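Local coordinates for protein Rd1NTF2_04 (Synthetic construct, PDB 6W3G) that is a de novo designed NTF2-like protein, made in work on enumerating diverse pocket structures, with no known biological function, at residues 45-49 with 50-54. Numbering follows the deposited sequence.
Sequences KRYHG and REQAV
OE1 of Q52 takes the backbone N-H of H48, with H48 N 3.0 Å from Q52 OE1 and a nearly straight N-H...O angle of 167°. The donor stands above the plane of the amide, 48° out of it. Through this side chain the first turn of the helix holds the backbone of strand 45-48. A water that donates to R46 O also donates a weak bond to the same oxygen. Q52 sets CG anti to its carbonyl carbon (chi1 -71°) and then runs extended, which brings CB, CG and CD past H48 O, with CD 3.4 Å from H48 O. Beside it, CB of Y47 meets CB of Q52 at 3.9 Å, and the tyrosine ring is turned 80° from the amide. The turn itself passes through G49, the N-cap residue, where a side chain would run into the carbonyl O of H48, which calls for glycine. A53 N donates to G49 O (3.0 Å), the first i to i+4 bond of the helix, while a second water bridges H48 O and Q52 N. The link thus joins edge strand 45-48 to helix 50-63 in the NTF2-like fold: Y47 reaches W56 and strand 38-42, A53 packs on V40, and R50 touches D31 of helix 27-33 while its NE hydrogen-bonds F34 O.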
loop_
_atom_site.group_PDB
_atom_site.type_symbol
_atom_site.label_atom_id
_atom_site.label_comp_id
_atom_site.label_asym_id
_atom_site.label_seq_id
_atom_site.Cartn_x
_atom_site.Cartn_y
_atom_site.Cartn_z
ATOM N N LYS A 45 -12.303 8.691 -2.998
ATOM C CA LYS A 45 -12.493 7.375 -3.590
ATOM C C LYS A 45 -12.278 6.274 -2.559
ATOM O O LYS A 45 -11.315 6.297 -1.789
ATOM C CB LYS A 45 -11.539 7.166 -4.766
ATOM N N ARG A 46 -13.178 5.297 -2.564
ATOM C CA ARG A 46 -13.103 4.151 -1.673
ATOM C C ARG A 46 -13.002 2.881 -2.500
ATOM O O ARG A 46 -13.816 2.659 -3.406
ATOM C CB ARG A 46 -14.328 4.070 -0.762
ATOM C CG ARG A 46 -14.268 4.936 0.473
ATOM C CD ARG A 46 -15.619 4.941 1.160
ATOM N NE ARG A 46 -15.566 5.631 2.441
ATOM C CZ ARG A 46 -15.631 5.036 3.630
ATOM N NH1 ARG A 46 -15.767 3.717 3.728
ATOM N NH2 ARG A 46 -15.566 5.774 4.730
ATOM N N TYR A 47 -12.016 2.055 -2.186
ATOM C CA TYR A 47 -11.881 0.741 -2.792
ATOM C C TYR A 47 -12.057 -0.343 -1.734
ATOM O O TYR A 47 -11.681 -0.168 -0.568
ATOM C CB TYR A 47 -10.524 0.584 -3.481
ATOM C CG TYR A 47 -10.198 1.702 -4.439
ATOM C CD1 TYR A 47 -9.464 2.798 -4.027
ATOM C CD2 TYR A 47 -10.615 1.652 -5.760
ATOM C CE1 TYR A 47 -9.170 3.825 -4.894
ATOM C CE2 TYR A 47 -10.322 2.671 -6.633
ATOM C CZ TYR A 47 -9.600 3.754 -6.194
ATOM O OH TYR A 47 -9.290 4.783 -7.053
ATOM N N HIS A 48 -12.621 -1.475 -2.152
ATOM C CA HIS A 48 -12.816 -2.615 -1.275
ATOM C C HIS A 48 -12.404 -3.881 -2.010
ATOM O O HIS A 48 -12.830 -4.097 -3.150
ATOM C CB HIS A 48 -14.283 -2.730 -0.829
ATOM C CG HIS A 48 -14.498 -3.692 0.295
ATOM N ND1 HIS A 48 -14.700 -5.038 0.093
ATOM C CD2 HIS A 48 -14.557 -3.501 1.633
ATOM C CE1 HIS A 48 -14.851 -5.639 1.259
ATOM N NE2 HIS A 48 -14.779 -4.727 2.211
ATOM N N GLY A 49 -11.582 -4.700 -1.358
ATOM C CA GLY A 49 -11.200 -5.990 -1.892
ATOM C C GLY A 49 -9.911 -5.959 -2.691
ATOM O O GLY A 49 -9.401 -4.907 -3.088
ATOM N N ARG A 50 -9.383 -7.162 -2.947
ATOM C CA ARG A 50 -8.078 -7.272 -3.592
ATOM C C ARG A 50 -8.117 -6.731 -5.011
ATOM O O ARG A 50 -7.214 -5.993 -5.424
ATOM C CB ARG A 50 -7.613 -8.729 -3.600
ATOM C CG ARG A 50 -7.241 -9.243 -2.230
ATOM C CD ARG A 50 -7.020 -10.753 -2.212
ATOM N NE ARG A 50 -6.562 -11.172 -0.894
ATOM C CZ ARG A 50 -6.614 -12.413 -0.431
ATOM N NH1 ARG A 50 -7.112 -13.386 -1.186
ATOM N NH2 ARG A 50 -6.172 -12.669 0.797
ATOM N N GLU A 51 -9.159 -7.078 -5.766
ATOM C CA GLU A 51 -9.223 -6.679 -7.166
ATOM C C GLU A 51 -9.237 -5.163 -7.307
ATOM O O GLU A 51 -8.495 -4.598 -8.114
ATOM C CB GLU A 51 -10.455 -7.298 -7.829
ATOM C CG GLU A 51 -10.661 -6.850 -9.263
ATOM C CD GLU A 51 -11.776 -7.612 -9.958
ATOM O OE1 GLU A 51 -12.032 -8.775 -9.578
ATOM O OE2 GLU A 51 -12.398 -7.040 -10.878
ATOM N N GLN A 52 -10.066 -4.478 -6.517
ATOM C CA GLN A 52 -10.106 -3.024 -6.593
ATOM C C GLN A 52 -8.809 -2.404 -6.105
ATOM O O GLN A 52 -8.369 -1.382 -6.637
ATOM C CB GLN A 52 -11.289 -2.480 -5.796
ATOM C CG GLN A 52 -12.625 -2.777 -6.459
ATOM C CD GLN A 52 -13.812 -2.122 -5.757
ATOM O OE1 GLN A 52 -13.640 -1.243 -4.911
ATOM N NE2 GLN A 52 -15.015 -2.527 -6.127
ATOM N N ALA A 53 -8.177 -3.006 -5.089
ATOM C CA ALA A 53 -6.901 -2.484 -4.603
ATOM C C ALA A 53 -5.814 -2.619 -5.663
ATOM O O ALA A 53 -5.011 -1.700 -5.860
ATOM C CB ALA A 53 -6.504 -3.203 -3.311
ATOM N N VAL A 54 -5.808 -3.741 -6.387
ATOM C CA VAL A 54 -4.834 -3.947 -7.460
ATOM C C VAL A 54 -5.074 -2.971 -8.600
ATOM O O VAL A 54 -4.130 -2.371 -9.134
ATOM C CB VAL A 54 -4.901 -5.410 -7.942
ATOM C CG1 VAL A 54 -4.307 -5.557 -9.325
ATOM C CG2 VAL A 54 -4.184 -6.296 -6.957
HETATM O O HOH W 1 -14.462 1.824 -6.192
HETATM O O HOH W 2 -12.225 -5.831 -5.287
#